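Local coordinates for protein peptidoglycan glycosyltransferase (PDB 4MNR) that belongs to the penicillin-binding proteins, with a smaller dimerisation-type domain beside a large penicillin-binding domain of the beta-lactamase clan, at residues His61-Ser66 and Tyr151-Phe156; Ser208-Met213 and Ser241-Gly246; Gln339-Asp344 and Ala357-Leu362; Gly409-Phe414 and Ile431-Glu436. All blocks are in the same frame, centred on the assembly; numbering follows the deposited sequence. Where two conformers were deposited one is given.

Contact 1 of 4, residues His61-Ser66 and Tyr151-Phe156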
loop_
_atom_site.group_PDB
_atom_site.type_symbol
_atom_site.label_atom_id
_atom_site.label_comp_id
_atom_site.label_asym_id
_atom_site.label_seq_id
_atom_site.Cartn_x
_atom_site.Cartn_y
_atom_site.Cartn_z
ATOM N N HIS A 61 -3.749 -12.417 8.605
ATOM C CA HIS A 61 -3.994 -12.622 7.178
ATOM C C HIS A 61 -2.746 -13.092 6.466
ATOM O O HIS A 61 -2.821 -13.877 5.524
ATOM C CB HIS A 61 -4.503 -11.342 6.531
ATOM C CG HIS A 61 -5.804 -10.880 7.094
ATOM N ND1 HIS A 61 -5.885 -10.104 8.229
ATOM C CD2 HIS A 61 -7.078 -11.109 6.697
ATOM C CE1 HIS A 61 -7.156 -9.869 8.503
ATOM N NE2 HIS A 61 -7.899 -10.463 7.589
ATOM N N VAL A 62 -1.596 -12.590 6.908
ATOM C CA VAL A 62 -0.318 -12.971 6.320
ATOM C C VAL A 62 0.045 -14.427 6.633
ATOM O O VAL A 62 0.400 -15.194 5.726
ATOM C CB VAL A 62 0.816 -12.041 6.792
ATOM C CG1 VAL A 62 2.177 -12.634 6.455
ATOM C CG2 VAL A 62 0.680 -10.662 6.148
ATOM N N VAL A 63 -0.075 -14.817 7.901
ATOM C CA VAL A 63 0.307 -16.168 8.307
ATOM C C VAL A 63 -0.589 -17.211 7.638
ATOM O O VAL A 63 -0.110 -18.223 7.118
ATOM C CB VAL A 63 0.363 -16.342 9.862
ATOM C CG1 VAL A 63 -0.986 -16.117 10.509
ATOM C CG2 VAL A 63 0.884 -17.740 10.238
ATOM N N GLY A 64 -1.885 -16.927 7.587
ATOM C CA GLY A 64 -2.833 -17.843 6.995
ATOM C C GLY A 64 -3.085 -19.032 7.899
ATOM O O GLY A 64 -2.743 -19.026 9.082
ATOM N N TYR A 65 -3.692 -20.064 7.341
ATOM C CA TYR A 65 -3.984 -21.257 8.118
ATOM C C TYR A 65 -3.650 -22.482 7.305
ATOM O O TYR A 65 -3.583 -22.423 6.077
ATOM C CB TYR A 65 -5.461 -21.281 8.535
ATOM C CG TYR A 65 -6.422 -20.958 7.416
ATOM C CD1 TYR A 65 -6.909 -19.667 7.255
ATOM C CD2 TYR A 65 -6.834 -21.935 6.514
ATOM C CE1 TYR A 65 -7.784 -19.355 6.238
ATOM C CE2 TYR A 65 -7.708 -21.632 5.482
ATOM C CZ TYR A 65 -8.176 -20.334 5.352
ATOM O OH TYR A 65 -9.045 -19.999 4.343
ATOM N N SER A 66 -3.428 -23.592 8.002
ATOM C CA SER A 66 -3.242 -24.887 7.370
ATOM C C SER A 66 -4.176 -25.858 8.063
ATOM O O SER A 66 -4.107 -26.033 9.282
ATOM C CB SER A 66 -1.792 -25.358 7.491
ATOM O OG SER A 66 -1.635 -26.672 6.981
ATOM N N TYR A 151 -8.860 -11.169 13.036
ATOM C CA TYR A 151 -9.278 -12.310 13.830
ATOM C C TYR A 151 -8.053 -12.983 14.420
ATOM O O TYR A 151 -6.925 -12.772 13.957
ATOM C CB TYR A 151 -10.043 -13.321 12.960
ATOM C CG TYR A 151 -9.226 -13.877 11.798
ATOM C CD1 TYR A 151 -9.020 -13.132 10.651
ATOM C CD2 TYR A 151 -8.683 -15.152 11.855
ATOM C CE1 TYR A 151 -8.285 -13.623 9.596
ATOM C CE2 TYR A 151 -7.938 -15.657 10.803
ATOM C CZ TYR A 151 -7.748 -14.892 9.677
ATOM O OH TYR A 151 -7.015 -15.392 8.627
ATOM N N ASN A 152 -8.264 -13.785 15.456
ATOM C CA ASN A 152 -7.176 -14.609 15.977
ATOM C C ASN A 152 -6.911 -15.748 15.012
ATOM O O ASN A 152 -7.834 -16.500 14.677
ATOM C CB ASN A 152 -7.553 -15.190 17.335
ATOM C CG ASN A 152 -7.685 -14.135 18.394
ATOM O OD1 ASN A 152 -6.990 -13.117 18.364
ATOM N ND2 ASN A 152 -8.584 -14.365 19.343
ATOM N N ALA A 153 -5.658 -15.885 14.594
ATOM C CA ALA A 153 -5.253 -16.922 13.645
ATOM C C ALA A 153 -5.703 -18.307 14.073
ATOM O O ALA A 153 -6.099 -19.113 13.230
ATOM C CB ALA A 153 -3.733 -16.895 13.421
ATOM N N ALA A 154 -5.666 -18.573 15.378
ATOM C CA ALA A 154 -6.044 -19.879 15.903
ATOM C C ALA A 154 -7.498 -20.211 15.588
ATOM O O ALA A 154 -7.857 -21.381 15.451
ATOM C CB ALA A 154 -5.800 -19.949 17.413
ATOM N N ASP A 155 -8.325 -19.176 15.463
ATOM C CA ASP A 155 -9.763 -19.361 15.291
ATOM C C ASP A 155 -10.228 -19.316 13.844
ATOM O O ASP A 155 -11.388 -19.004 13.583
ATOM C CB ASP A 155 -10.515 -18.299 16.085
ATOM C CG ASP A 155 -10.220 -18.363 17.562
ATOM O OD1 ASP A 155 -10.135 -19.487 18.102
ATOM O OD2 ASP A 155 -10.065 -17.291 18.183
ATOM N N PHE A 156 -9.339 -19.635 12.907
ATOM C CA PHE A 156 -9.667 -19.557 11.482
ATOM C C PHE A 156 -10.906 -20.364 11.085
ATOM O O PHE A 156 -11.693 -19.922 10.247
ATOM C CB PHE A 156 -8.468 -19.981 10.622
ATOM C CG PHE A 156 -8.080 -21.421 10.797
ATOM C CD1 PHE A 156 -7.193 -21.798 11.799
ATOM C CD2 PHE A 156 -8.596 -22.401 9.966
ATOM C CE1 PHE A 156 -6.836 -23.127 11.969
ATOM C CE2 PHE A 156 -8.246 -23.732 10.133
ATOM C CZ PHE A 156 -7.362 -24.097 11.134
HETATM O O HOH W 1 -4.802 -18.893 10.807
#

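Contact 2 of 4, residues Ser208-Met213 and Ser241-Gly246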
loop_
_atom_site.group_PDB
_atom_site.type_symbol
_atom_site.label_atom_id
_atom_site.label_comp_id
_atom_site.label_asym_id
_atom_site.label_seq_id
_atom_site.Cartn_x
_atom_site.Cartn_y
_atom_site.Cartn_z
ATOM N N SER A 208 -4.373 27.781 -12.256
ATOM C CA SER A 208 -5.578 28.244 -11.583
ATOM C C SER A 208 -6.173 27.094 -10.769
ATOM O O SER A 208 -6.196 25.953 -11.230
ATOM C CB SER A 208 -6.596 28.764 -12.600
ATOM O OG SER A 208 -7.720 29.340 -11.957
ATOM N N SER A 209 -6.650 27.389 -9.562
ATOM C CA SER A 209 -7.222 26.359 -8.695
ATOM C C SER A 209 -8.654 26.700 -8.229
ATOM O O SER A 209 -8.899 26.905 -7.036
ATOM C CB SER A 209 -6.291 26.103 -7.495
ATOM O OG SER A 209 -6.757 25.032 -6.683
ATOM N N PRO A 210 -9.612 26.737 -9.167
ATOM C CA PRO A 210 -10.995 27.056 -8.784
ATOM C C PRO A 210 -11.651 25.915 -8.012
ATOM O O PRO A 210 -11.145 24.792 -8.037
ATOM C CB PRO A 210 -11.696 27.247 -10.130
ATOM C CG PRO A 210 -10.892 26.435 -11.095
ATOM C CD PRO A 210 -9.476 26.520 -10.619
ATOM N N GLY A 211 -12.772 26.194 -7.348
ATOM C CA GLY A 211 -13.448 25.170 -6.573
ATOM C C GLY A 211 -14.021 24.114 -7.499
ATOM O O GLY A 211 -14.025 22.920 -7.183
ATOM N N THR A 212 -14.543 24.567 -8.630
ATOM C CA THR A 212 -15.025 23.664 -9.657
ATOM C C THR A 212 -14.578 24.195 -11.003
ATOM O O THR A 212 -14.320 25.387 -11.169
ATOM C CB THR A 212 -16.572 23.555 -9.662
ATOM O OG1 THR A 212 -17.136 24.814 -10.034
ATOM C CG2 THR A 212 -17.110 23.164 -8.291
HETATM N N MSE A 213 -14.486 23.298 -11.969
HETATM C CA MSE A 213 -14.289 23.695 -13.353
HETATM C C MSE A 213 -14.739 22.611 -14.306
HETATM O O MSE A 213 -14.737 21.423 -13.972
HETATM C CB MSE A 213 -12.845 24.081 -13.636
HETATM C CG MSE A 213 -11.928 22.916 -13.735
HETATM SE SE MSE A 213 -10.125 23.565 -13.961
HETATM C CE MSE A 213 -10.170 24.094 -15.805
ATOM N N SER A 241 -4.956 20.010 -4.559
ATOM C CA SER A 241 -5.984 20.552 -5.455
ATOM C C SER A 241 -6.299 19.637 -6.643
ATOM O O SER A 241 -5.433 19.353 -7.476
ATOM C CB SER A 241 -5.561 21.930 -5.978
ATOM O OG SER A 241 -6.430 22.335 -7.031
ATOM N N ASN A 242 -7.545 19.183 -6.726
ATOM C CA ASN A 242 -7.965 18.346 -7.846
ATOM C C ASN A 242 -8.035 19.146 -9.143
ATOM O O ASN A 242 -7.738 18.629 -10.226
ATOM C CB ASN A 242 -9.347 17.725 -7.582
ATOM C CG ASN A 242 -9.343 16.733 -6.416
ATOM O OD1 ASN A 242 -8.360 16.031 -6.179
ATOM N ND2 ASN A 242 -10.464 16.673 -5.687
ATOM N N THR A 243 -8.456 20.403 -9.055
ATOM C CA THR A 243 -8.585 21.184 -10.295
ATOM C C THR A 243 -7.231 21.512 -10.923
ATOM O O THR A 243 -7.116 21.591 -12.145
ATOM C CB THR A 243 -9.458 22.434 -10.148
ATOM O OG1 THR A 243 -8.928 23.283 -9.128
ATOM C CG2 THR A 243 -10.909 22.037 -9.802
ATOM N N VAL A 244 -6.196 21.678 -10.105
ATOM C CA VAL A 244 -4.866 21.851 -10.674
ATOM C C VAL A 244 -4.375 20.539 -11.278
ATOM O O VAL A 244 -3.878 20.511 -12.397
ATOM C CB VAL A 244 -3.863 22.311 -9.615
ATOM C CG1 VAL A 244 -2.431 22.205 -10.151
ATOM C CG2 VAL A 244 -4.177 23.742 -9.184
ATOM N N PHE A 245 -4.505 19.448 -10.538
ATOM C CA PHE A 245 -4.017 18.173 -11.072
ATOM C C PHE A 245 -4.797 17.703 -12.305
ATOM O O PHE A 245 -4.222 17.080 -13.204
ATOM C CB PHE A 245 -3.885 17.111 -9.970
ATOM C CG PHE A 245 -2.596 17.223 -9.227
ATOM C CD1 PHE A 245 -2.449 18.160 -8.214
ATOM C CD2 PHE A 245 -1.498 16.458 -9.596
ATOM C CE1 PHE A 245 -1.235 18.297 -7.558
ATOM C CE2 PHE A 245 -0.274 16.584 -8.939
ATOM C CZ PHE A 245 -0.146 17.508 -7.915
ATOM N N GLY A 246 -6.081 18.053 -12.374
ATOM C CA GLY A 246 -6.875 17.743 -13.544
ATOM C C GLY A 246 -6.322 18.440 -14.773
ATOM O O GLY A 246 -6.153 17.833 -15.830
#

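Contact 3 of 4, residues Gln339-Asp344 and Ala357-Leu362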
loop_
_atom_site.group_PDB
_atom_site.type_symbol
_atom_site.label_atom_id
_atom_site.label_comp_id
_atom_site.label_asym_id
_atom_site.label_seq_id
_atom_site.Cartn_x
_atom_site.Cartn_y
_atom_site.Cartn_z
ATOM N N GLN A 339 11.864 -5.031 -5.317
ATOM C CA GLN A 339 10.840 -6.079 -5.289
ATOM C C GLN A 339 10.364 -6.296 -3.844
ATOM O O GLN A 339 11.172 -6.587 -2.968
ATOM C CB GLN A 339 11.437 -7.373 -5.850
ATOM C CG GLN A 339 10.610 -8.599 -5.594
ATOM C CD GLN A 339 9.289 -8.560 -6.343
ATOM O OE1 GLN A 339 9.247 -8.223 -7.525
ATOM N NE2 GLN A 339 8.205 -8.893 -5.657
ATOM N N PRO A 340 9.053 -6.142 -3.585
ATOM C CA PRO A 340 8.575 -6.379 -2.213
ATOM C C PRO A 340 8.761 -7.843 -1.829
ATOM O O PRO A 340 8.520 -8.716 -2.658
ATOM C CB PRO A 340 7.085 -6.045 -2.293
ATOM C CG PRO A 340 6.746 -6.108 -3.763
ATOM C CD PRO A 340 7.981 -5.655 -4.472
ATOM N N TYR A 341 9.197 -8.108 -0.605
ATOM C CA TYR A 341 9.283 -9.489 -0.151
ATOM C C TYR A 341 8.941 -9.642 1.323
ATOM O O TYR A 341 9.074 -8.695 2.105
ATOM C CB TYR A 341 10.648 -10.105 -0.462
ATOM C CG TYR A 341 11.825 -9.577 0.326
ATOM C CD1 TYR A 341 12.431 -8.379 -0.018
ATOM C CD2 TYR A 341 12.355 -10.301 1.388
ATOM C CE1 TYR A 341 13.512 -7.894 0.673
ATOM C CE2 TYR A 341 13.452 -9.831 2.087
ATOM C CZ TYR A 341 14.024 -8.625 1.726
ATOM O OH TYR A 341 15.115 -8.150 2.409
ATOM N N LEU A 342 8.516 -10.852 1.675
ATOM C CA LEU A 342 7.951 -11.145 2.976
ATOM C C LEU A 342 8.731 -12.244 3.700
ATOM O O LEU A 342 8.636 -12.375 4.914
ATOM C CB LEU A 342 6.503 -11.591 2.760
ATOM C CG LEU A 342 5.428 -11.480 3.824
ATOM C CD1 LEU A 342 5.561 -10.197 4.616
ATOM C CD2 LEU A 342 4.068 -11.550 3.124
ATOM N N VAL A 343 9.486 -13.054 2.953
ATOM C CA VAL A 343 10.259 -14.142 3.567
ATOM C C VAL A 343 11.739 -13.838 3.552
ATOM O O VAL A 343 12.321 -13.665 2.482
ATOM C CB VAL A 343 9.996 -15.508 2.883
ATOM C CG1 VAL A 343 10.940 -16.599 3.448
ATOM C CG2 VAL A 343 8.545 -15.890 3.076
ATOM N N ASP A 344 12.347 -13.770 4.739
ATOM C CA ASP A 344 13.764 -13.441 4.849
ATOM C C ASP A 344 14.623 -14.668 4.636
ATOM O O ASP A 344 15.693 -14.609 4.016
ATOM C CB ASP A 344 14.083 -12.868 6.231
ATOM C CG ASP A 344 15.577 -12.648 6.435
ATOM O OD1 ASP A 344 16.101 -11.632 5.932
ATOM O OD2 ASP A 344 16.224 -13.479 7.103
ATOM N N ALA A 357 16.783 -14.432 1.360
ATOM C CA ALA A 357 16.282 -13.419 0.435
ATOM C C ALA A 357 17.415 -12.529 -0.035
ATOM O O ALA A 357 18.322 -12.192 0.733
ATOM C CB ALA A 357 15.179 -12.593 1.070
ATOM N N SER A 358 17.379 -12.185 -1.315
ATOM C CA SER A 358 18.361 -11.285 -1.897
ATOM C C SER A 358 17.585 -10.097 -2.435
ATOM O O SER A 358 16.882 -10.230 -3.439
ATOM C CB SER A 358 19.102 -11.990 -3.036
ATOM O OG SER A 358 20.045 -11.132 -3.651
ATOM N N PRO A 359 17.688 -8.937 -1.767
ATOM C CA PRO A 359 16.964 -7.752 -2.241
ATOM C C PRO A 359 17.385 -7.431 -3.668
ATOM O O PRO A 359 18.577 -7.502 -4.013
ATOM C CB PRO A 359 17.413 -6.651 -1.273
ATOM C CG PRO A 359 17.843 -7.400 -0.033
ATOM C CD PRO A 359 18.480 -8.653 -0.557
ATOM N N THR A 360 16.402 -7.089 -4.489
ATOM C CA THR A 360 16.610 -6.985 -5.929
ATOM C C THR A 360 15.724 -5.881 -6.490
ATOM O O THR A 360 14.569 -5.741 -6.072
ATOM C CB THR A 360 16.194 -8.299 -6.614
ATOM O OG1 THR A 360 16.981 -9.387 -6.099
ATOM C CG2 THR A 360 16.381 -8.210 -8.117
ATOM N N LYS A 361 16.263 -5.094 -7.423
ATOM C CA LYS A 361 15.463 -4.088 -8.129
ATOM C C LYS A 361 14.297 -4.703 -8.896
ATOM O O LYS A 361 14.452 -5.709 -9.589
ATOM C CB LYS A 361 16.354 -3.304 -9.106
ATOM C CG LYS A 361 15.592 -2.329 -10.007
ATOM C CD LYS A 361 16.528 -1.321 -10.662
ATOM C CE LYS A 361 17.440 -1.969 -11.686
ATOM N NZ LYS A 361 18.356 -0.951 -12.273
ATOM N N LEU A 362 13.127 -4.087 -8.771
ATOM C CA LEU A 362 11.991 -4.450 -9.601
ATOM C C LEU A 362 11.939 -3.528 -10.808
ATOM O O LEU A 362 11.948 -3.993 -11.952
ATOM C CB LEU A 362 10.696 -4.376 -8.805
ATOM C CG LEU A 362 9.428 -4.624 -9.624
ATOM C CD1 LEU A 362 9.454 -5.949 -10.393
ATOM C CD2 LEU A 362 8.241 -4.573 -8.692
HETATM O O HOH W 2 13.765 -7.015 -2.970
#

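Contact 4 of 4, residues Gly409-Phe414 and Ile431-Glu436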
loop_
_atom_site.group_PDB
_atom_site.type_symbol
_atom_site.label_atom_id
_atom_site.label_comp_id
_atom_site.label_asym_id
_atom_site.label_seq_id
_atom_site.Cartn_x
_atom_site.Cartn_y
_atom_site.Cartn_z
ATOM N N GLY A 409 -19.198 9.635 1.839
ATOM C CA GLY A 409 -17.999 9.846 2.621
ATOM C C GLY A 409 -16.794 9.599 1.752
ATOM O O GLY A 409 -16.865 9.735 0.522
ATOM N N ASN A 410 -15.688 9.222 2.385
ATOM C CA ASN A 410 -14.446 9.018 1.669
ATOM C C ASN A 410 -13.600 7.943 2.334
ATOM O O ASN A 410 -13.792 7.641 3.510
ATOM C CB ASN A 410 -13.620 10.301 1.674
ATOM C CG ASN A 410 -14.358 11.479 1.076
ATOM O OD1 ASN A 410 -14.369 11.661 -0.140
ATOM N ND2 ASN A 410 -14.967 12.296 1.930
ATOM N N ASP A 411 -12.664 7.382 1.581
ATOM C CA ASP A 411 -11.599 6.596 2.186
ATOM C C ASP A 411 -10.440 7.525 2.460
ATOM O O ASP A 411 -10.132 8.390 1.648
ATOM C CB ASP A 411 -11.134 5.487 1.254
ATOM C CG ASP A 411 -12.193 4.409 1.054
ATOM O OD1 ASP A 411 -13.102 4.273 1.905
ATOM O OD2 ASP A 411 -12.110 3.678 0.040
ATOM N N SER A 412 -9.780 7.327 3.594
ATOM C CA SER A 412 -8.723 8.229 4.023
ATOM C C SER A 412 -7.362 7.549 3.932
ATOM O O SER A 412 -7.160 6.480 4.500
ATOM C CB SER A 412 -8.998 8.696 5.459
ATOM O OG SER A 412 -7.999 9.620 5.881
ATOM N N TRP A 413 -6.437 8.171 3.201
ATOM C CA TRP A 413 -5.141 7.583 2.892
ATOM C C TRP A 413 -3.970 8.417 3.395
ATOM O O TRP A 413 -4.064 9.641 3.513
ATOM C CB TRP A 413 -4.929 7.555 1.375
ATOM C CG TRP A 413 -5.626 6.509 0.593
ATOM C CD1 TRP A 413 -6.875 6.570 0.068
ATOM C CD2 TRP A 413 -5.070 5.259 0.179
ATOM N NE1 TRP A 413 -7.153 5.418 -0.633
ATOM C CE2 TRP A 413 -6.055 4.600 -0.585
ATOM C CE3 TRP A 413 -3.839 4.628 0.391
ATOM C CZ2 TRP A 413 -5.844 3.338 -1.138
ATOM C CZ3 TRP A 413 -3.628 3.380 -0.159
ATOM C CH2 TRP A 413 -4.630 2.746 -0.909
ATOM N N PHE A 414 -2.838 7.758 3.625
ATOM C CA PHE A 414 -1.562 8.465 3.701
ATOM C C PHE A 414 -0.466 7.560 3.181
ATOM O O PHE A 414 -0.457 6.373 3.488
ATOM C CB PHE A 414 -1.229 8.834 5.138
ATOM C CG PHE A 414 0.037 9.630 5.280
ATOM C CD1 PHE A 414 0.050 10.987 4.994
ATOM C CD2 PHE A 414 1.210 9.028 5.709
ATOM C CE1 PHE A 414 1.221 11.737 5.143
ATOM C CE2 PHE A 414 2.380 9.777 5.870
ATOM C CZ PHE A 414 2.380 11.120 5.586
ATOM N N ILE A 431 -7.813 3.991 5.488
ATOM C CA ILE A 431 -8.909 3.761 6.427
ATOM C C ILE A 431 -10.215 3.947 5.665
ATOM O O ILE A 431 -10.552 5.061 5.263
ATOM C CB ILE A 431 -8.892 4.792 7.575
ATOM C CG1 ILE A 431 -7.547 4.784 8.303
ATOM C CG2 ILE A 431 -10.046 4.519 8.542
ATOM C CD1 ILE A 431 -7.257 3.510 9.026
ATOM N N GLU A 432 -10.968 2.871 5.469
ATOM C CA GLU A 432 -12.229 2.987 4.732
ATOM C C GLU A 432 -13.283 3.801 5.495
ATOM O O GLU A 432 -13.433 3.663 6.716
ATOM C CB GLU A 432 -12.798 1.610 4.386
ATOM C CG GLU A 432 -11.887 0.773 3.494
ATOM C CD GLU A 432 -12.432 -0.614 3.240
ATOM O OE1 GLU A 432 -13.667 -0.766 3.079
ATOM O OE2 GLU A 432 -11.621 -1.562 3.209
ATOM N N ASP A 433 -14.003 4.651 4.769
ATOM C CA ASP A 433 -15.071 5.461 5.369
ATOM C C ASP A 433 -14.566 6.254 6.568
ATOM O O ASP A 433 -15.238 6.324 7.598
ATOM C CB ASP A 433 -16.239 4.569 5.790
ATOM C CG ASP A 433 -16.671 3.633 4.682
ATOM O OD1 ASP A 433 -16.939 4.135 3.568
ATOM O OD2 ASP A 433 -16.710 2.404 4.913
ATOM N N GLY A 434 -13.379 6.830 6.436
ATOM C CA GLY A 434 -12.737 7.502 7.551
ATOM C C GLY A 434 -13.033 8.983 7.614
ATOM O O GLY A 434 -13.358 9.598 6.604
ATOM N N GLU A 435 -12.946 9.551 8.814
ATOM C CA GLU A 435 -13.067 10.996 9.001
ATOM C C GLU A 435 -11.953 11.669 8.215
ATOM O O GLU A 435 -10.919 11.060 7.975
ATOM C CB GLU A 435 -12.921 11.344 10.486
ATOM C CG GLU A 435 -13.908 10.638 11.399
ATOM C CD GLU A 435 -13.498 9.216 11.775
ATOM O OE1 GLU A 435 -12.442 8.739 11.308
ATOM O OE2 GLU A 435 -14.238 8.570 12.552
ATOM N N GLU A 436 -12.156 12.918 7.808
ATOM C CA GLU A 436 -11.135 13.617 7.030
ATOM C C GLU A 436 -9.797 13.640 7.769
ATOM O O GLU A 436 -9.738 14.010 8.939
ATOM C CB GLU A 436 -11.582 15.044 6.714
ATOM C CG GLU A 436 -10.625 15.798 5.804
ATOM C CD GLU A 436 -10.962 17.274 5.701
ATOM O OE1 GLU A 436 -11.967 17.700 6.312
ATOM O OE2 GLU A 436 -10.218 18.010 5.017
HETATM O O HOH W 3 -15.686 9.553 5.211
#

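Contact 1 of 4, residues His61-Ser66 and Tyr151-Phe156
H61 meets Y151 in a T-shaped stack, the first of two aromatic pairs joining the end of helix 60-63 to the loop that leads into helix 156-165. Y151 brings its edge, so that CE1 stands over one face of the imidazole, offset toward the rim and 3.8 Å from H61 NE2; the planes are turned 84° apart. NE2 itself is hydrogen-bonded to T171 O, which holds the imidazole while its face receives the tyrosine edge. Two residues on, V63 suits a buried place with a small apolar partner: its CG1 lies 4.1 Å from A153 CB. G64 then leaves the helix with a positive phi, a backbone shape easy for glycine, and turns its carbonyl toward a bridging water. That water donates to G64 O at 2.7 Å and to A153 O at 2.8 Å, linking the two backbones. Y65 forms the second aromatic pair. The backbone sets its CB over the face of the F156 ring in a CH-pi contact, 3.6 Å from the ring centroid, and with CG between the backbone N and the carbonyl carbon (chi1 47°) the phenol runs on past the rim. The two rings are nearly parallel, at 6°, but slid so far that they barely overlap. I160 of helix 156-165 also packs on Y65. At the end of the segment, S66 O lies 4.2 Å from F156 CZ.

Contact 2 of 4, residues Ser208-Met213 and Ser241-Gly246
S209 and V244 bring their backbones together where the end of strand 206-209 passes the first turn of helix 242-263, their CA atoms 5.5 Å apart. S241 is the N-cap of this helix: its OG accepts from V244 N at 3.2 Å with a nearly straight N-H (162°). The same oxygen accepts a second bond across the contact, from S209 OG at 2.7 Å. With OG anti to the backbone N (chi1 -175°), S209 directs its hydroxyl to the cap, while its CB rests against V244 CG2, 3.6 Å away. T243 fills the bend between the two short strands. Its OG1 lies 2.9 Å from P210 O, a probable bond, although that proton has another acceptor within reach. Behind it comes the selenomethionine M213, whose SE lies 4.0 Å from both T243 CB and T243 O, a long soft group against a small one. N222 completes the polar cluster, ND2 bonded to S209 OG and OD1 to S241 OG. N242, probably the asparagine of the family's SxN motif, bonds through OD1 to K188 NZ. S241 OG therefore joins three hydrogen bonds at a buried site, and small hydroxyl residues can make such a network without bulk. The chemistry implies that the start of the helix is tied to the strand mainly through hydroxyls, S241 OG accepting from the helix's own V244 N and from S209 OG of the strand.

Contact 3 of 4, residues Gln339-Asp344 and Ala357-Leu362
Y341 and A357 form the apolar centre, the methyl CB of A357 lying 3.4 Å from Y341 CE2 and meeting the ring obliquely. Alanine suits the place because CB also has to fit beside a carbonyl, V343 O. Further along the tyrosine, P359 CG comes to 3.7 Å from Y341 OH, an exposed, rigid ring at the hydroxyl end of the phenol. At the other end of the contact L362 covers Q339: its CD1 lies 3.7 Å from Q339 OE1, and CD2 reaches toward the ring of P340. With CG anti to the backbone N (chi1 175°), L362 carries its methyls to this side, where M326 of helix 321-332 also packs on it. The two segments run antiparallel: 339-344 leads from the two-stranded sheet of 336-338 and 361-364 to the hairpin of strands 343-347 and 353-356 at the edge of the six-stranded sheet, and 357-362 returns. Each end of this paired passage is closed by a backbone bond. Q339 N donates to T360 O at 2.9 Å, almost straight (175°) and nearly along the C=O axis, whereas A357 N donates to D344 O at 2.9 Å from above the carbonyl plane, 36° out of it. Toward the exposed edge a water accepts from T360 N at 3.0 Å beside Q339 O. On the L362 side the amide of Q339 folds back, NE2 donating on a lone pair of P340 O at 3.0 Å.

Contact 4 of 4, residues Gly409-Phe414 and Ile431-Glu436
S412 and I431 form an antiparallel hydrogen-bonded pair, the last bridge of neighbouring strands 409-418 and 425-431 in the five-stranded sheet before the chain leaves in a type II turn from I431 to G434. This is the tight, buried part. S412 N donates to I431 O at 2.9 Å and I431 N to S412 O at 2.8 Å, both nearly straight, and D411 CA adds a CA-H...O contact to I431 O. V438 of helix 438-453 covers the face that carries both side chains, and S412 OG finds its partner in G439 N. G434, lacking a side chain, suits the narrow place beside S412 CB and I431 CG2; its CA lies 4.4 Å from S412 CB. Toward the turn the contact becomes polar, from the buried D411 to the exposed D433. D411, with CG anti to the carbonyl carbon (chi1 -68°), carries OD1 to the backbone of the turn, where its anti lone pair accepts from D433 N at 3.0 Å (159°). This brings D411 OD1 within 4.2 Å of D433 OD1, and K406 NZ forms a salt bridge to each, probably offsetting their repulsion. The bond from G434 N to N410 O is weak, 3.1 Å and strongly bent (125°). Beyond it a water links strand and turn: it accepts from N410 N at 2.8 Å and donates to G434 O at 2.7 Å.

How the contacts relate
Contacts 1 and 3 are neighbours, touching where V62 CG1 packs 4.0 Å from L342 CD2; contact 2 lies across the chain's centre from both. Contact 4 is the most central, in the five-stranded sheet, with its nearest atoms about 8 Å from contact 2. Contacts 3 and 4 both join antiparallel segments by backbone bonds, but contact 3 is a surface passage between two sheets, while contact 4 grades from buried strand pairing to a charged turn. Contact 1 instead relies on aromatic side chains and one water to join the dimerisation-type part of the chain to the penicillin-binding domain. Contact 2, partly buried, depends on hydroxyls that tie a helix start to a strand.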